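Local coordinates for chitinase (Chromobacterium violaceum, PDB 4TXG), which probably hydrolyses the glycosidic bonds of chitin, as a family 18 glycoside hydrolase that also carries carbohydrate-binding parts, at residues G266-S271 against P325-F330; L389-V394 against R456-V461. All coordinates share one frame; numbering follows the deposited sequence.

Overall arrangement
Both contacts belong to the family 18 glycoside hydrolase part of the chain, yet they share no element, and their centres lie about 28 Å apart. Contact 2 is fully buried near the middle of the molecule, where strands 391-395 and 457-462 run side by side in the parallel barrel sheet; backbone hydrogen bonds dominate it, with valines and a methionine packed on one face. Contact 1 sits toward the surface, its centre about 23 Å from that of the chain, and joins strand 268-269 and the turn after it to the 3-10 turn and first residues of helix 328-331. There a hydrated arginine-aspartate salt bridge and a phenylalanine ring edge replace main-chain pairing, which is absent between its segments.

Contact 1 (G266-S271 against P325-F330); sequences GKRVAS and PLDWTF
A nearly trans chi1 (-170°) and a chain extended through to NE carry the guanidinium of R268 from strand 268-269 to D327, whose own chi1 of -62° sets its carboxylate in the path of the guanidinium. The two side chains meet at about a right angle. NH2 of R268 donates to OD1 of D327 at 2.8 Å, on the syn lone pair of that oxygen, in a salt bridge that is somewhat bent; the oxygen lies 23° out of the guanidinium plane. Two waters flank the ion pair: one accepts from R268 NH2 and donates to D327 OD2, while the other accepts a hydrogen bond from R268 NH1 and can donate to D327 OD1. L326 lies over one face of the guanidinium, its CB 3.7 Å from NH1, and its CD1 rests against CD of the arginine at 3.8 Å. R268 NE is held by the carbonyl of A256. Further along, F330 points its ring at the turn centred on A270, an inverse gamma turn, and the ring edge meets the carbonyl there: CZ is 3.4 Å from A270 O. Y275 of helix 273-278 touches both D327 and F330. The pair thus links a two-stranded hairpin to the 3-10 turn leading into helix 328-331, and with ordered waters beside it the charge interaction is probably partly screened.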
# COMPACT_ATOMS: atom_id res chain seq x y z
N GLY A 266 -12.86 25.14 2.47
CA GLY A 266 -13.08 23.88 1.78
C GLY A 266 -12.58 23.87 0.34
O GLY A 266 -12.77 22.88 -0.37
N LYS A 267 -11.96 24.96 -0.09
CA LYS A 267 -11.36 25.03 -1.43
C LYS A 267 -9.96 24.41 -1.43
O LYS A 267 -9.22 24.52 -0.46
CB LYS A 267 -11.27 26.48 -1.91
CG LYS A 267 -12.62 27.16 -2.12
CD LYS A 267 -12.42 28.57 -2.67
CE LYS A 267 -13.74 29.32 -2.82
NZ LYS A 267 -14.37 29.64 -1.50
N ARG A 268 -9.60 23.78 -2.54
CA ARG A 268 -8.29 23.14 -2.64
C ARG A 268 -7.24 24.08 -3.22
O ARG A 268 -7.46 24.72 -4.24
CB ARG A 268 -8.39 21.87 -3.50
CG ARG A 268 -7.15 20.99 -3.48
CD ARG A 268 -7.42 19.74 -4.32
NE ARG A 268 -6.30 18.81 -4.35
CZ ARG A 268 -5.25 18.94 -5.15
NH1 ARG A 268 -5.16 19.99 -5.96
NH2 ARG A 268 -4.28 18.04 -5.12
N VAL A 269 -6.09 24.16 -2.54
CA VAL A 269 -4.96 24.96 -3.00
C VAL A 269 -4.01 24.05 -3.78
O VAL A 269 -3.50 23.07 -3.24
CB VAL A 269 -4.20 25.60 -1.81
CG1 VAL A 269 -3.01 26.41 -2.30
CG2 VAL A 269 -5.13 26.49 -0.99
N ALA A 270 -3.80 24.36 -5.06
CA ALA A 270 -2.98 23.51 -5.92
C ALA A 270 -1.50 23.86 -5.77
O ALA A 270 -0.90 24.45 -6.66
CB ALA A 270 -3.41 23.64 -7.39
N SER A 271 -0.94 23.48 -4.63
CA SER A 271 0.42 23.85 -4.24
C SER A 271 1.50 22.95 -4.85
O SER A 271 2.65 23.36 -4.97
CB SER A 271 0.54 23.82 -2.72
OG SER A 271 0.39 22.49 -2.25
N PRO A 325 -6.07 14.09 -11.45
CA PRO A 325 -6.08 15.07 -12.56
C PRO A 325 -5.77 16.50 -12.10
O PRO A 325 -5.21 17.29 -12.87
CB PRO A 325 -7.51 14.98 -13.09
CG PRO A 325 -7.93 13.58 -12.78
CD PRO A 325 -7.27 13.24 -11.46
N LEU A 326 -6.12 16.82 -10.86
CA LEU A 326 -5.83 18.13 -10.29
C LEU A 326 -4.32 18.40 -10.13
O LEU A 326 -3.91 19.54 -9.92
CB LEU A 326 -6.52 18.26 -8.92
CG LEU A 326 -8.04 18.25 -8.97
CD1 LEU A 326 -8.60 18.23 -7.56
CD2 LEU A 326 -8.54 19.46 -9.73
N ASP A 327 -3.52 17.34 -10.20
CA ASP A 327 -2.07 17.42 -10.01
C ASP A 327 -1.26 17.34 -11.30
O ASP A 327 -0.03 17.43 -11.26
CB ASP A 327 -1.61 16.29 -9.09
CG ASP A 327 -2.22 16.37 -7.71
OD1 ASP A 327 -2.65 17.48 -7.32
OD2 ASP A 327 -2.27 15.33 -7.02
N TRP A 328 -1.91 17.17 -12.44
CA TRP A 328 -1.17 16.87 -13.68
C TRP A 328 -0.17 17.94 -14.10
O TRP A 328 0.88 17.61 -14.65
CB TRP A 328 -2.15 16.60 -14.83
CG TRP A 328 -2.82 15.28 -14.72
CD1 TRP A 328 -2.57 14.31 -13.79
CD2 TRP A 328 -3.87 14.78 -15.56
NE1 TRP A 328 -3.40 13.23 -14.01
CE2 TRP A 328 -4.21 13.49 -15.08
CE3 TRP A 328 -4.56 15.29 -16.66
CZ2 TRP A 328 -5.20 12.71 -15.68
CZ3 TRP A 328 -5.55 14.52 -17.25
CH2 TRP A 328 -5.86 13.24 -16.75
N THR A 329 -0.47 19.21 -13.83
CA THR A 329 0.48 20.27 -14.19
C THR A 329 1.78 20.13 -13.41
O THR A 329 2.83 20.61 -13.84
CB THR A 329 -0.11 21.67 -13.96
OG1 THR A 329 -0.30 21.90 -12.56
CG2 THR A 329 -1.44 21.81 -14.69
N PHE A 330 1.72 19.46 -12.25
CA PHE A 330 2.93 19.17 -11.49
C PHE A 330 3.52 17.82 -11.87
O PHE A 330 4.72 17.69 -12.09
CB PHE A 330 2.65 19.17 -9.98
CG PHE A 330 2.30 20.52 -9.44
CD1 PHE A 330 3.29 21.46 -9.20
CD2 PHE A 330 0.98 20.84 -9.16
CE1 PHE A 330 2.96 22.71 -8.71
CE2 PHE A 330 0.65 22.09 -8.65
CZ PHE A 330 1.64 23.03 -8.43
O HOH W 1 -3.61 15.19 -4.68
O HOH W 2 -2.53 20.32 -7.35

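Contact 2 (L389-V394 against R456-V461); sequences LDFVNV and RVNMGV
The carbonyl oxygen of L389 is gripped by two nitrogens of R456, NH2 at 2.7 Å and NE at 3.2 Å, side-on and within 4° of the guanidinium plane. This clasp stands at the entrance to two neighbouring parallel strands, 391-395 and 457-462, of the TIM-type (beta/alpha) barrel expected of a family 18 glycoside hydrolase. A chi3 of 56° turns the end of R456 alongside L389 and D390, where NE also makes a weak bond to D390 O; its NH1 is taken by the carbonyl of E124. From there the backbones pair in regular parallel fashion. V392 N donates to R456 O, N458 N to V392 O, V394 N to N458 O in a nearly straight bond of 2.8 Å, and G460 N to V394 O. V392 O takes a second donor, ND2 of N458 at 3.1 Å, which comes from above the carbonyl plane. The same ND2 lies 3.0 Å from CD1 of F391, with amide and ring planes nearly perpendicular, while OD1 of N458 is bound by R155 of strand 155-161. N393 and N458 lie side by side on one face of the sheet. On the other, made by V392, V394, V457 and M459, helix 441-448 packs against V394 and M459; CG2 of V394 meets CG1 of V457, and the methionine, bent at chi2 and chi3, brings its CE to 3.6 Å from CG1 of V394.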
# COMPACT_ATOMS: atom_id res chain seq x y z
N LEU A 389 11.76 1.27 4.27
CA LEU A 389 10.46 1.22 4.91
C LEU A 389 10.35 0.09 5.93
O LEU A 389 10.63 -1.07 5.62
CB LEU A 389 9.35 1.06 3.86
CG LEU A 389 9.33 2.18 2.83
CD1 LEU A 389 8.34 1.86 1.71
CD2 LEU A 389 8.97 3.49 3.51
N ASP A 390 9.94 0.43 7.14
CA ASP A 390 9.69 -0.61 8.13
C ASP A 390 8.68 -1.63 7.61
O ASP A 390 8.86 -2.83 7.79
CB ASP A 390 9.19 0.00 9.43
CG ASP A 390 10.29 0.71 10.17
OD1 ASP A 390 10.97 0.05 10.98
OD2 ASP A 390 10.50 1.91 9.91
N PHE A 391 7.63 -1.14 6.96
CA PHE A 391 6.74 -2.02 6.21
C PHE A 391 5.90 -1.22 5.23
O PHE A 391 5.87 0.01 5.30
CB PHE A 391 5.85 -2.88 7.14
CG PHE A 391 5.00 -2.10 8.11
CD1 PHE A 391 3.79 -1.54 7.72
CD2 PHE A 391 5.37 -1.99 9.45
CE1 PHE A 391 2.98 -0.86 8.62
CE2 PHE A 391 4.57 -1.29 10.36
CZ PHE A 391 3.37 -0.73 9.95
N VAL A 392 5.26 -1.92 4.30
CA VAL A 392 4.35 -1.26 3.38
C VAL A 392 2.92 -1.70 3.64
O VAL A 392 2.69 -2.80 4.11
CB VAL A 392 4.69 -1.54 1.89
CG1 VAL A 392 6.06 -0.94 1.55
CG2 VAL A 392 4.67 -3.03 1.57
N ASN A 393 1.98 -0.81 3.35
CA ASN A 393 0.56 -1.11 3.37
C ASN A 393 0.09 -1.09 1.94
O ASN A 393 -0.03 -0.02 1.34
CB ASN A 393 -0.20 -0.09 4.21
CG ASN A 393 0.24 -0.08 5.65
OD1 ASN A 393 0.39 -1.14 6.26
ND2 ASN A 393 0.50 1.10 6.19
N VAL A 394 -0.15 -2.27 1.37
CA VAL A 394 -0.44 -2.35 -0.06
C VAL A 394 -1.91 -2.02 -0.30
O VAL A 394 -2.79 -2.64 0.31
CB VAL A 394 -0.11 -3.74 -0.63
CG1 VAL A 394 -0.46 -3.77 -2.13
CG2 VAL A 394 1.37 -4.09 -0.40
N ARG A 456 7.44 -7.72 6.17
CA ARG A 456 7.38 -6.27 6.00
C ARG A 456 6.32 -5.87 4.97
O ARG A 456 6.33 -4.75 4.48
CB ARG A 456 8.77 -5.71 5.61
CG ARG A 456 9.75 -5.77 6.80
CD ARG A 456 11.21 -5.45 6.45
NE ARG A 456 11.37 -4.15 5.81
CZ ARG A 456 12.25 -3.92 4.84
NH1 ARG A 456 13.04 -4.90 4.43
NH2 ARG A 456 12.33 -2.72 4.27
N VAL A 457 5.41 -6.79 4.67
CA VAL A 457 4.30 -6.49 3.76
C VAL A 457 2.95 -6.69 4.46
O VAL A 457 2.74 -7.72 5.09
CB VAL A 457 4.33 -7.39 2.50
CG1 VAL A 457 3.19 -7.04 1.55
CG2 VAL A 457 5.69 -7.26 1.78
N ASN A 458 2.06 -5.72 4.34
CA ASN A 458 0.67 -5.88 4.80
C ASN A 458 -0.28 -5.60 3.65
O ASN A 458 -0.08 -4.64 2.90
CB ASN A 458 0.38 -4.96 5.98
CG ASN A 458 1.48 -5.01 7.02
OD1 ASN A 458 1.55 -5.93 7.83
ND2 ASN A 458 2.37 -4.04 6.98
N MET A 459 -1.31 -6.42 3.50
CA MET A 459 -2.23 -6.25 2.38
C MET A 459 -3.50 -5.53 2.80
O MET A 459 -4.08 -5.83 3.85
CB MET A 459 -2.56 -7.62 1.77
CG MET A 459 -1.33 -8.39 1.31
SD MET A 459 -0.22 -7.45 0.23
CE MET A 459 -1.28 -7.13 -1.18
N GLY A 460 -3.94 -4.58 1.97
CA GLY A 460 -5.12 -3.79 2.30
C GLY A 460 -6.43 -4.43 1.87
O GLY A 460 -6.50 -5.10 0.84
N VAL A 461 -7.48 -4.21 2.66
CA VAL A 461 -8.84 -4.59 2.30
C VAL A 461 -9.76 -3.39 2.54
O VAL A 461 -9.46 -2.55 3.41
CB VAL A 461 -9.35 -5.80 3.11
CG1 VAL A 461 -8.49 -7.03 2.86
CG2 VAL A 461 -9.42 -5.46 4.60